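Local atomic coordinates of exopolysaccharide biosynthesis protein (Pantoea stewartii subsp. stewartii DC283, PDB entry 6TGF), a protein that modifies the glycan of the bacterial biofilm, probably as a hydrolase, and has a bacteriophage tailspike-like parallel beta-helix fold. Residues R235-D240 / Q272-T277; A243-K248 / G276-T281; S531-E536 / I642-T647; I561-Q566 / A591-Q596. All blocks are in the same frame, centred on the assembly; numbering follows the deposited sequence.

Interaction 1: residues R235-D240 / Q272-T277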
loop_
_atom_site.group_PDB
_atom_site.type_symbol
_atom_site.label_atom_id
_atom_site.label_comp_id
_atom_site.label_asym_id
_atom_site.label_seq_id
_atom_site.Cartn_x
_atom_site.Cartn_y
_atom_site.Cartn_z
ATOM N N ARG B 235 -1.103 -11.770 25.564
ATOM C CA ARG B 235 0.325 -11.769 25.994
ATOM C C ARG B 235 0.805 -13.199 26.281
ATOM O O ARG B 235 2.006 -13.359 26.574
ATOM C CB ARG B 235 0.516 -10.869 27.219
ATOM C CG ARG B 235 0.149 -9.413 26.970
ATOM C CD ARG B 235 0.645 -8.460 28.041
ATOM N NE ARG B 235 2.082 -8.221 27.943
ATOM C CZ ARG B 235 3.008 -8.666 28.795
ATOM N NH1 ARG B 235 2.674 -9.387 29.855
ATOM N NH2 ARG B 235 4.281 -8.375 28.583
ATOM N N LEU B 236 -0.082 -14.199 26.199
ATOM C CA LEU B 236 0.285 -15.639 26.299
ATOM C C LEU B 236 1.164 -16.014 25.099
ATOM O O LEU B 236 0.973 -15.424 24.015
ATOM C CB LEU B 236 -0.981 -16.504 26.337
ATOM C CG LEU B 236 -1.747 -16.524 27.660
ATOM C CD1 LEU B 236 -3.084 -17.230 27.493
ATOM C CD2 LEU B 236 -0.938 -17.193 28.761
ATOM N N SER B 237 2.096 -16.950 25.298
ATOM C CA SER B 237 2.981 -17.521 24.248
ATOM C C SER B 237 3.075 -19.038 24.432
ATOM O O SER B 237 2.543 -19.544 25.436
ATOM C CB SER B 237 4.346 -16.876 24.268
ATOM O OG SER B 237 5.080 -17.270 25.420
ATOM N N LEU B 238 3.743 -19.729 23.503
ATOM C CA LEU B 238 3.904 -21.208 23.520
ATOM C C LEU B 238 4.767 -21.639 24.713
ATOM O O LEU B 238 4.673 -22.822 25.092
ATOM C CB LEU B 238 4.511 -21.677 22.194
ATOM C CG LEU B 238 3.557 -21.689 20.999
ATOM C CD1 LEU B 238 4.320 -21.917 19.704
ATOM C CD2 LEU B 238 2.476 -22.745 21.171
ATOM N N PHE B 239 5.572 -20.729 25.281
ATOM C CA PHE B 239 6.341 -20.952 26.535
ATOM C C PHE B 239 5.376 -21.364 27.655
ATOM O O PHE B 239 5.731 -22.255 28.449
ATOM C CB PHE B 239 7.133 -19.708 26.954
ATOM C CG PHE B 239 8.409 -19.428 26.194
ATOM C CD1 PHE B 239 9.025 -20.398 25.414
ATOM C CD2 PHE B 239 9.022 -18.188 26.295
ATOM C CE1 PHE B 239 10.203 -20.123 24.735
ATOM C CE2 PHE B 239 10.201 -17.916 25.617
ATOM C CZ PHE B 239 10.790 -18.884 24.839
ATOM N N ASP B 240 4.190 -20.746 27.698
ATOM C CA ASP B 240 3.136 -21.008 28.716
ATOM C C ASP B 240 2.531 -22.401 28.504
ATOM O O ASP B 240 1.959 -22.935 29.474
ATOM C CB ASP B 240 2.045 -19.934 28.681
ATOM C CG ASP B 240 2.555 -18.547 29.028
ATOM O OD1 ASP B 240 3.197 -18.407 30.088
ATOM O OD2 ASP B 240 2.318 -17.622 28.228
ATOM N N GLN B 272 0.743 -18.310 19.306
ATOM C CA GLN B 272 1.734 -17.207 19.416
ATOM C C GLN B 272 3.081 -17.784 19.863
ATOM O O GLN B 272 3.171 -18.246 21.017
ATOM C CB GLN B 272 1.241 -16.144 20.400
ATOM C CG GLN B 272 2.173 -14.945 20.530
ATOM C CD GLN B 272 2.275 -14.163 19.244
ATOM O OE1 GLN B 272 1.271 -13.816 18.627
ATOM N NE2 GLN B 272 3.499 -13.875 18.830
ATOM N N PHE B 273 4.081 -17.757 18.975
ATOM C CA PHE B 273 5.500 -18.076 19.282
ATOM C C PHE B 273 6.152 -16.881 19.970
ATOM O O PHE B 273 5.906 -15.738 19.590
ATOM C CB PHE B 273 6.301 -18.375 18.013
ATOM C CG PHE B 273 6.055 -19.720 17.377
ATOM C CD1 PHE B 273 5.059 -19.883 16.429
ATOM C CD2 PHE B 273 6.852 -20.809 17.696
ATOM C CE1 PHE B 273 4.849 -21.115 15.828
ATOM C CE2 PHE B 273 6.638 -22.041 17.097
ATOM C CZ PHE B 273 5.637 -22.191 16.164
ATOM N N PRO B 274 7.010 -17.099 20.991
ATOM C CA PRO B 274 7.942 -16.066 21.433
ATOM C C PRO B 274 9.140 -16.054 20.472
ATOM O O PRO B 274 9.190 -16.905 19.598
ATOM C CB PRO B 274 8.311 -16.491 22.861
ATOM C CG PRO B 274 8.097 -17.995 22.893
ATOM C CD PRO B 274 7.127 -18.335 21.777
ATOM N N ALA B 275 10.054 -15.095 20.632
ATOM C CA ALA B 275 11.289 -14.981 19.819
ATOM C C ALA B 275 12.166 -16.215 20.070
ATOM O O ALA B 275 12.174 -16.707 21.218
ATOM C CB ALA B 275 12.017 -13.699 20.148
ATOM N N GLY B 276 12.847 -16.708 19.030
ATOM C CA GLY B 276 13.802 -17.833 19.113
ATOM C C GLY B 276 13.587 -18.864 18.017
ATOM O O GLY B 276 12.679 -18.671 17.184
ATOM N N THR B 277 14.404 -19.923 18.019
ATOM C CA THR B 277 14.335 -21.068 17.072
ATOM C C THR B 277 13.560 -22.212 17.735
ATOM O O THR B 277 13.924 -22.581 18.869
ATOM C CB THR B 277 15.738 -21.509 16.640
ATOM O OG1 THR B 277 16.410 -20.366 16.111
ATOM C CG2 THR B 277 15.721 -22.617 15.608
#

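Interaction 2: residues A243-K248 / G276-T281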
loop_
_atom_site.group_PDB
_atom_site.type_symbol
_atom_site.label_atom_id
_atom_site.label_comp_id
_atom_site.label_asym_id
_atom_site.label_seq_id
_atom_site.Cartn_x
_atom_site.Cartn_y
_atom_site.Cartn_z
ATOM N N ALA B 243 6.569 -24.998 25.463
ATOM C CA ALA B 243 7.542 -24.915 24.347
ATOM C C ALA B 243 8.896 -24.448 24.893
ATOM O O ALA B 243 8.905 -23.681 25.876
ATOM C CB ALA B 243 7.036 -23.988 23.270
ATOM N N ILE B 244 9.991 -24.915 24.287
ATOM C CA ILE B 244 11.392 -24.532 24.642
ATOM C C ILE B 244 12.074 -23.998 23.378
ATOM O O ILE B 244 12.089 -24.724 22.364
ATOM C CB ILE B 244 12.153 -25.725 25.259
ATOM C CG1 ILE B 244 11.427 -26.288 26.484
ATOM C CG2 ILE B 244 13.590 -25.341 25.589
ATOM C CD1 ILE B 244 11.898 -27.661 26.905
ATOM N N ALA B 245 12.619 -22.780 23.445
ATOM C CA ALA B 245 13.293 -22.080 22.326
ATOM C C ALA B 245 14.748 -22.554 22.220
ATOM O O ALA B 245 15.655 -21.701 22.311
ATOM C CB ALA B 245 13.208 -20.586 22.532
ATOM N N ASP B 246 14.956 -23.863 22.028
ATOM C CA ASP B 246 16.299 -24.498 21.917
ATOM C C ASP B 246 16.496 -25.108 20.520
ATOM O O ASP B 246 17.606 -25.606 20.260
ATOM C CB ASP B 246 16.518 -25.531 23.029
ATOM C CG ASP B 246 15.654 -26.779 22.937
ATOM O OD1 ASP B 246 14.806 -26.851 22.027
ATOM O OD2 ASP B 246 15.839 -27.674 23.783
ATOM N N GLY B 247 15.468 -25.090 19.663
ATOM C CA GLY B 247 15.533 -25.565 18.266
ATOM C C GLY B 247 15.726 -27.071 18.153
ATOM O O GLY B 247 15.963 -27.541 17.024
ATOM N N LYS B 248 15.613 -27.805 19.268
ATOM C CA LYS B 248 15.826 -29.279 19.348
ATOM C C LYS B 248 14.543 -29.965 19.830
ATOM O O LYS B 248 14.075 -30.890 19.138
ATOM C CB LYS B 248 16.961 -29.623 20.320
ATOM C CG LYS B 248 18.325 -29.034 19.989
ATOM C CD LYS B 248 18.675 -29.090 18.524
ATOM C CE LYS B 248 20.157 -28.942 18.272
ATOM N NZ LYS B 248 20.483 -29.187 16.851
ATOM N N GLY B 276 12.847 -16.708 19.030
ATOM C CA GLY B 276 13.802 -17.833 19.113
ATOM C C GLY B 276 13.587 -18.864 18.017
ATOM O O GLY B 276 12.679 -18.671 17.184
ATOM N N THR B 277 14.404 -19.923 18.019
ATOM C CA THR B 277 14.335 -21.068 17.072
ATOM C C THR B 277 13.560 -22.212 17.735
ATOM O O THR B 277 13.924 -22.581 18.869
ATOM C CB THR B 277 15.738 -21.509 16.640
ATOM O OG1 THR B 277 16.410 -20.366 16.111
ATOM C CG2 THR B 277 15.721 -22.617 15.608
ATOM N N PHE B 278 12.543 -22.749 17.050
ATOM C CA PHE B 278 11.635 -23.810 17.563
ATOM C C PHE B 278 11.613 -25.000 16.599
ATOM O O PHE B 278 11.500 -24.784 15.376
ATOM C CB PHE B 278 10.227 -23.251 17.774
ATOM C CG PHE B 278 10.138 -22.240 18.886
ATOM C CD1 PHE B 278 10.480 -20.915 18.666
ATOM C CD2 PHE B 278 9.739 -22.618 20.158
ATOM C CE1 PHE B 278 10.409 -19.987 19.692
ATOM C CE2 PHE B 278 9.669 -21.687 21.183
ATOM C CZ PHE B 278 10.002 -20.374 20.947
ATOM N N PHE B 279 11.711 -26.214 17.148
ATOM C CA PHE B 279 11.561 -27.497 16.412
ATOM C C PHE B 279 10.091 -27.930 16.463
ATOM O O PHE B 279 9.540 -28.061 17.574
ATOM C CB PHE B 279 12.482 -28.572 16.993
ATOM C CG PHE B 279 12.386 -29.904 16.294
ATOM C CD1 PHE B 279 12.741 -30.031 14.960
ATOM C CD2 PHE B 279 11.933 -31.030 16.965
ATOM C CE1 PHE B 279 12.651 -31.255 14.316
ATOM C CE2 PHE B 279 11.844 -32.254 16.320
ATOM C CZ PHE B 279 12.202 -32.364 14.997
ATOM N N VAL B 280 9.484 -28.141 15.292
ATOM C CA VAL B 280 8.037 -28.472 15.135
ATOM C C VAL B 280 7.907 -29.648 14.160
ATOM O O VAL B 280 8.275 -29.478 12.984
ATOM C CB VAL B 280 7.236 -27.248 14.645
ATOM C CG1 VAL B 280 5.753 -27.551 14.507
ATOM C CG2 VAL B 280 7.445 -26.035 15.540
ATOM N N THR B 281 7.410 -30.792 14.639
ATOM C CA THR B 281 6.980 -31.942 13.799
ATOM C C THR B 281 5.600 -31.623 13.210
ATOM O O THR B 281 4.886 -30.791 13.807
ATOM C CB THR B 281 6.967 -33.254 14.594
ATOM O OG1 THR B 281 6.160 -33.073 15.758
ATOM C CG2 THR B 281 8.351 -33.708 14.999
HETATM O O HOH W 1 11.895 -26.148 20.151
#

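Interaction 3: residues S531-E536 / I642-T647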
loop_
_atom_site.group_PDB
_atom_site.type_symbol
_atom_site.label_atom_id
_atom_site.label_comp_id
_atom_site.label_asym_id
_atom_site.label_seq_id
_atom_site.Cartn_x
_atom_site.Cartn_y
_atom_site.Cartn_z
ATOM N N SER B 531 -0.713 16.242 -31.126
ATOM C CA SER B 531 0.755 16.043 -31.232
ATOM C C SER B 531 1.459 16.641 -30.014
ATOM O O SER B 531 1.019 17.700 -29.522
ATOM C CB SER B 531 1.293 16.629 -32.508
ATOM O OG SER B 531 2.704 16.486 -32.570
ATOM N N ARG B 532 2.521 15.967 -29.570
ATOM C CA ARG B 532 3.535 16.472 -28.609
ATOM C C ARG B 532 4.139 17.771 -29.158
ATOM O O ARG B 532 4.608 18.595 -28.347
ATOM C CB ARG B 532 4.594 15.382 -28.415
ATOM C CG ARG B 532 5.535 15.582 -27.236
ATOM C CD ARG B 532 6.229 14.272 -26.909
ATOM N NE ARG B 532 7.652 14.423 -26.633
ATOM C CZ ARG B 532 8.178 14.727 -25.450
ATOM N NH1 ARG B 532 7.404 14.931 -24.398
ATOM N NH2 ARG B 532 9.489 14.831 -25.326
ATOM N N TRP B 533 4.105 17.943 -30.486
ATOM C CA TRP B 533 4.792 19.025 -31.238
ATOM C C TRP B 533 3.796 19.777 -32.129
ATOM O O TRP B 533 3.339 19.191 -33.130
ATOM C CB TRP B 533 5.934 18.416 -32.058
ATOM C CG TRP B 533 6.803 17.495 -31.259
ATOM C CD1 TRP B 533 7.623 17.836 -30.224
ATOM C CD2 TRP B 533 6.922 16.069 -31.413
ATOM N NE1 TRP B 533 8.250 16.724 -29.728
ATOM C CE2 TRP B 533 7.843 15.626 -30.439
ATOM C CE3 TRP B 533 6.355 15.127 -32.280
ATOM C CZ2 TRP B 533 8.201 14.285 -30.309
ATOM C CZ3 TRP B 533 6.709 13.802 -32.152
ATOM C CH2 TRP B 533 7.622 13.389 -31.178
ATOM N N LEU B 534 3.482 21.026 -31.770
ATOM C CA LEU B 534 2.647 21.960 -32.575
ATOM C C LEU B 534 3.531 23.119 -33.049
ATOM O O LEU B 534 3.980 23.904 -32.189
ATOM C CB LEU B 534 1.476 22.460 -31.722
ATOM C CG LEU B 534 0.590 21.377 -31.102
ATOM C CD1 LEU B 534 -0.431 21.993 -30.158
ATOM C CD2 LEU B 534 -0.109 20.552 -32.173
ATOM N N LEU B 535 3.778 23.205 -34.362
ATOM C CA LEU B 535 4.645 24.236 -34.999
ATOM C C LEU B 535 3.789 25.424 -35.450
ATOM O O LEU B 535 2.713 25.191 -36.033
ATOM C CB LEU B 535 5.386 23.613 -36.188
ATOM C CG LEU B 535 6.456 22.582 -35.832
ATOM C CD1 LEU B 535 7.066 21.982 -37.089
ATOM C CD2 LEU B 535 7.541 23.199 -34.961
ATOM N N GLU B 536 4.272 26.645 -35.198
ATOM C CA GLU B 536 3.571 27.919 -35.508
ATOM C C GLU B 536 4.446 28.773 -36.433
ATOM O O GLU B 536 5.676 28.810 -36.224
ATOM C CB GLU B 536 3.246 28.670 -34.216
ATOM C CG GLU B 536 2.601 30.028 -34.444
ATOM C CD GLU B 536 2.112 30.733 -33.190
ATOM O OE1 GLU B 536 2.240 30.154 -32.089
ATOM O OE2 GLU B 536 1.604 31.865 -33.318
ATOM N N ILE B 642 2.583 17.481 -35.714
ATOM C CA ILE B 642 3.451 16.403 -36.279
ATOM C C ILE B 642 2.972 15.067 -35.700
ATOM O O ILE B 642 2.998 14.910 -34.464
ATOM C CB ILE B 642 4.946 16.668 -35.995
ATOM C CG1 ILE B 642 5.556 17.690 -36.961
ATOM C CG2 ILE B 642 5.746 15.373 -36.025
ATOM C CD1 ILE B 642 4.717 18.922 -37.209
ATOM N N MET B 643 2.544 14.150 -36.572
ATOM C CA MET B 643 2.039 12.801 -36.204
ATOM C C MET B 643 2.689 11.773 -37.136
ATOM O O MET B 643 2.741 12.031 -38.351
ATOM C CB MET B 643 0.512 12.757 -36.310
ATOM C CG MET B 643 -0.160 13.780 -35.403
ATOM S SD MET B 643 -1.968 13.813 -35.494
ATOM C CE MET B 643 -2.200 14.057 -37.252
ATOM N N ILE B 644 3.194 10.671 -36.572
ATOM C CA ILE B 644 4.157 9.752 -37.247
ATOM C C ILE B 644 3.632 8.312 -37.188
ATOM O O ILE B 644 3.070 7.923 -36.147
ATOM C CB ILE B 644 5.559 9.883 -36.614
ATOM C CG1 ILE B 644 6.024 11.342 -36.580
ATOM C CG2 ILE B 644 6.559 8.983 -37.327
ATOM C CD1 ILE B 644 7.348 11.568 -35.882
ATOM N N LYS B 645 3.804 7.573 -38.289
ATOM C CA LYS B 645 3.648 6.097 -38.380
ATOM C C LYS B 645 5.007 5.500 -38.760
ATOM O O LYS B 645 5.772 6.192 -39.458
ATOM C CB LYS B 645 2.575 5.730 -39.409
ATOM C CG LYS B 645 1.159 6.145 -39.039
ATOM C CD LYS B 645 0.187 6.069 -40.193
ATOM C CE LYS B 645 -1.227 6.425 -39.790
ATOM N NZ LYS B 645 -2.218 5.918 -40.767
ATOM N N SER B 646 5.298 4.272 -38.320
ATOM C CA SER B 646 6.620 3.615 -38.498
ATOM C C SER B 646 6.473 2.090 -38.549
ATOM O O SER B 646 5.616 1.550 -37.824
ATOM C CB SER B 646 7.571 4.030 -37.407
ATOM O OG SER B 646 8.888 3.581 -37.685
ATOM N N THR B 647 7.299 1.438 -39.376
ATOM C CA THR B 647 7.465 -0.039 -39.460
ATOM C C THR B 647 8.642 -0.476 -38.577
ATOM O O THR B 647 8.828 -1.697 -38.410
ATOM C CB THR B 647 7.702 -0.495 -40.905
ATOM O OG1 THR B 647 9.019 -0.101 -41.294
ATOM C CG2 THR B 647 6.690 0.073 -41.876
#

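Interaction 4: residues I561-Q566 / A591-Q596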
loop_
_atom_site.group_PDB
_atom_site.type_symbol
_atom_site.label_atom_id
_atom_site.label_comp_id
_atom_site.label_asym_id
_atom_site.label_seq_id
_atom_site.Cartn_x
_atom_site.Cartn_y
_atom_site.Cartn_z
ATOM N N ILE B 561 5.758 10.848 -41.708
ATOM C CA ILE B 561 5.519 12.061 -40.871
ATOM C C ILE B 561 4.353 12.841 -41.484
ATOM O O ILE B 561 4.545 13.444 -42.562
ATOM C CB ILE B 561 6.789 12.928 -40.764
ATOM C CG1 ILE B 561 7.927 12.184 -40.060
ATOM C CG2 ILE B 561 6.482 14.256 -40.084
ATOM C CD1 ILE B 561 9.293 12.779 -40.312
ATOM N N GLU B 562 3.193 12.815 -40.822
ATOM C CA GLU B 562 1.999 13.620 -41.187
ATOM C C GLU B 562 2.111 14.992 -40.514
ATOM O O GLU B 562 2.061 15.041 -39.271
ATOM C CB GLU B 562 0.716 12.905 -40.758
ATOM C CG GLU B 562 -0.546 13.706 -41.019
ATOM C CD GLU B 562 -1.818 13.070 -40.489
ATOM O OE1 GLU B 562 -2.882 13.703 -40.602
ATOM O OE2 GLU B 562 -1.739 11.947 -39.954
ATOM N N VAL B 563 2.275 16.053 -41.310
ATOM C CA VAL B 563 2.158 17.470 -40.853
ATOM C C VAL B 563 0.686 17.869 -40.985
ATOM O O VAL B 563 0.296 18.355 -42.065
ATOM C CB VAL B 563 3.085 18.415 -41.642
ATOM C CG1 VAL B 563 2.980 19.854 -41.154
ATOM C CG2 VAL B 563 4.532 17.948 -41.599
ATOM N N PHE B 564 -0.101 17.634 -39.931
ATOM C CA PHE B 564 -1.553 17.937 -39.872
ATOM C C PHE B 564 -1.747 19.427 -39.581
ATOM O O PHE B 564 -0.997 19.975 -38.755
ATOM C CB PHE B 564 -2.249 17.072 -38.821
ATOM C CG PHE B 564 -3.722 17.353 -38.674
ATOM C CD1 PHE B 564 -4.612 16.971 -39.665
ATOM C CD2 PHE B 564 -4.216 18.016 -37.561
ATOM C CE1 PHE B 564 -5.968 17.237 -39.541
ATOM C CE2 PHE B 564 -5.572 18.279 -37.438
ATOM C CZ PHE B 564 -6.445 17.889 -38.429
ATOM N N GLY B 565 -2.743 20.041 -40.228
ATOM C CA GLY B 565 -3.003 21.494 -40.202
ATOM C C GLY B 565 -2.836 22.093 -41.586
ATOM O O GLY B 565 -2.471 21.338 -42.507
ATOM N N GLN B 566 -3.074 23.400 -41.735
ATOM C CA GLN B 566 -3.107 24.075 -43.060
ATOM C C GLN B 566 -2.401 25.436 -43.005
ATOM O O GLN B 566 -2.174 25.952 -41.892
ATOM C CB GLN B 566 -4.553 24.248 -43.524
ATOM C CG GLN B 566 -5.350 25.249 -42.699
ATOM C CD GLN B 566 -6.575 25.724 -43.439
ATOM O OE1 GLN B 566 -7.601 25.050 -43.473
ATOM N NE2 GLN B 566 -6.474 26.901 -44.035
ATOM N N ALA B 591 0.507 17.953 -44.996
ATOM C CA ALA B 591 1.657 17.447 -45.782
ATOM C C ALA B 591 2.042 16.064 -45.248
ATOM O O ALA B 591 2.170 15.922 -44.020
ATOM C CB ALA B 591 2.810 18.417 -45.706
ATOM N N VAL B 592 2.203 15.085 -46.141
ATOM C CA VAL B 592 2.541 13.671 -45.800
ATOM C C VAL B 592 3.959 13.379 -46.304
ATOM O O VAL B 592 4.142 13.300 -47.532
ATOM C CB VAL B 592 1.504 12.697 -46.391
ATOM C CG1 VAL B 592 1.820 11.248 -46.052
ATOM C CG2 VAL B 592 0.091 13.049 -45.951
ATOM N N ILE B 593 4.917 13.231 -45.381
ATOM C CA ILE B 593 6.365 13.008 -45.675
ATOM C C ILE B 593 6.690 11.526 -45.467
ATOM O O ILE B 593 6.525 11.043 -44.331
ATOM C CB ILE B 593 7.248 13.913 -44.791
ATOM C CG1 ILE B 593 6.924 15.394 -44.997
ATOM C CG2 ILE B 593 8.727 13.623 -45.016
ATOM C CD1 ILE B 593 7.402 16.289 -43.879
ATOM N N HIS B 594 7.150 10.847 -46.523
ATOM C CA HIS B 594 7.607 9.432 -46.495
ATOM C C HIS B 594 9.135 9.399 -46.401
ATOM O O HIS B 594 9.788 10.159 -47.141
ATOM C CB HIS B 594 7.089 8.672 -47.722
ATOM C CG HIS B 594 5.613 8.778 -47.906
ATOM N ND1 HIS B 594 5.043 9.668 -48.795
ATOM C CD2 HIS B 594 4.591 8.122 -47.317
ATOM C CE1 HIS B 594 3.732 9.549 -48.749
ATOM N NE2 HIS B 594 3.430 8.607 -47.849
ATOM N N VAL B 595 9.669 8.564 -45.504
ATOM C CA VAL B 595 11.129 8.302 -45.334
ATOM C C VAL B 595 11.311 6.796 -45.130
ATOM O O VAL B 595 10.666 6.250 -44.217
ATOM C CB VAL B 595 11.718 9.105 -44.156
ATOM C CG1 VAL B 595 13.199 8.818 -43.952
ATOM C CG2 VAL B 595 11.487 10.600 -44.315
ATOM N N GLN B 596 12.135 6.154 -45.963
ATOM C CA GLN B 596 12.521 4.724 -45.820
ATOM C C GLN B 596 14.048 4.622 -45.800
ATOM O O GLN B 596 14.689 5.228 -46.679
ATOM C CB GLN B 596 11.953 3.875 -46.958
ATOM C CG GLN B 596 12.080 2.377 -46.710
ATOM C CD GLN B 596 11.843 1.540 -47.944
ATOM O OE1 GLN B 596 12.171 1.933 -49.060
ATOM N NE2 GLN B 596 11.280 0.359 -47.747
#

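Interaction 1: residues R235-D240 / Q272-T277
Leu238 and Phe239 drop onto Phe273 and Pro274, and this pair of hydrophobic overlaps is the dense part of the contact. CD1 of Leu238 sits above the middle of the Phe273 ring, 3.5 Å from its centroid, a CH-pi contact over the face. CG of Leu238 lies beside its own backbone N (chi1 -75°), which carries the methyl down to that ring. In the other overlap, CG of Pro274 is centred over one face of the Phe239 ring. Helix 252-265 packs against this side through Ile255, which touches both Leu238 and Phe273, near the first turns of the beta-helix. Toward Ser237 the packing thins: its OG comes no nearer to Pro274 than 4.0 Å, at CG, and an ethanediol molecule, probably from the crystallisation liquor, is bound close by. Polar links across the contact are few. Leu238 N donates a weak bond to Gln272 O at 3.0 Å, while Ser237 N donates a hydrogen bond to Asp240 OD2 (3.0 Å) within the turn. Asp240 in turn forms a salt bridge with Arg228. The chemistry implies adhesion mainly through aliphatic groups on aromatic faces, with hydrogen bonds serving chiefly to shape the turn at 237-240.

Interaction 2: residues A243-K248 / G276-T281
This is a surface contact in which an irregular loop, Ala243-Lys248, lies across strand 276-279 near the N-terminal end of the parallel beta-helix, just before the chain enters helix 252-265. Its apolar part gathers round Phe278. Ala245 CA stands over one face of that ring, offset toward the rim and 4.1 Å from the centroid, while Ala245 CB touches CZ at 3.6 Å. Ala243 CB approaches CE2 obliquely at 4.1 Å. With CG of Phe278 anti to its carbonyl carbon (chi1 -67°), the ring swings back toward the loop although its CB points away; Phe273 packs against it edge-to-face. Further along, Phe279 takes the other course: CG is anti to the backbone N (chi1 -180°), and the ring passes near the carbonyl O of Lys248. The loop itself is tightly folded. Ala245 is the centre of an inverse gamma turn, and Asp246 OD1 accepts from Lys248 N at 3.0 Å in an Asx turn, while OD2 bonds Thr249. A water bridges loop and strand, donating to Ile244 O at 2.6 Å and accepting from Phe279 N at 3.0 Å. Gly247, with positive phi, brings its CA to CG2 of Thr277 and to the backbone of Phe278. Such a contact rests on ring packing and a water bridge, while the loop's shape comes from its own turns.

Interaction 3: residues S531-E536 / I642-T647
The indole of Trp533 meets Ile642 and Ile644 obliquely, its CE3 lying 3.8 Å from CG2 of Ile642, and the Trp533 and Ile642 side chains cross at about a right angle. One face of the indole carries the CB of its neighbour Arg532, centred over the ring, and CZ2 lies at the edge of the Arg532 guanidinium, in its plane. The contact belongs to a beta sandwich of two antiparallel sheets, at the place where strand 534-537 joins the edge of strand 637-646. Leu535 and Ile642 fill the space between the sheets: their CD1 methyls approach to 3.9 Å, and both side chains reach Leu547 in the facing sheet, with Met664 also touching Leu535. Trp533 likewise packs on Ala662 and Met664. Arg532 extends outward to a salt bridge with Asp521 of the second subunit, which makes this corner part of the trimer interface. Ser531 holds its OG anti to the backbone N (chi1 177°) and close to the carbonyl oxygens of both Ile642 and Trp533, though which one takes its proton is unsettled. Ile642 N donates to Trp533 O at 3.2 Å, the C=O...N angle being 172°.

Interaction 4: residues I561-Q566 / A591-Q596
Ile561 and Ile593 face each other as an antiparallel hydrogen-bonded pair, Ile561 N giving to Ile593 O at 2.7 Å and Ile593 N to Ile561 O at 2.9 Å. Val563 and Ala591 repeat the pattern. There, Val563 N meets Ala591 O at 2.7 Å with a C=O...N angle of 170°, while the return bond from Ala591 N to Val563 O, at 3.0 Å, is tilted from the carbonyl plane. The four side chains share one face of the sheet: Ile561 CB lies 4.2 Å from Ile593 CB, and Val563 CG2 comes within 4.0 Å of Ile593 CD1. With CG1 of Ile593 beside its backbone N (chi1 -59°) and chi2 extended (161°), CD1 reaches the Val563 side chain obliquely. Strands 558-564 and 589-597 are adjacent members of one antiparallel sheet in a beta sandwich, and this hydrophobic face rests on the second sheet through Val614, Val617 and Ile631. Glu562 and Val592 form the non-hydrogen-bonded pair between and point to the other face. The chain of Glu562 is extended, its OE1 in a salt bridge with Arg590 and its OE2 in one with Lys645 of the second subunit. Beyond Val592, Ser607 of strand 602-610 joins it by backbone bonds.

From the N terminus, the loop after strand 224-228 supplies residues 235-240 and then 243-248, and the chain runs through helix 252-265 before 272-281 returns to both. Interactions 1 and 2 overlap and end on the same stretch, each closing a loop that contains that helix and sharing Gly276 and Thr277 at the first turns of the beta-helix. The chain then traverses the beta-helix to the C-terminal sandwich, with centres of interactions 1 and 3 about 66 Å apart. There interaction 3 closes a long loop, within which interaction 4 is nested. Strands 637-646 and 558-564 are neighbours, so interactions 3 and 4 adjoin in one sheet, and both touch the second subunit.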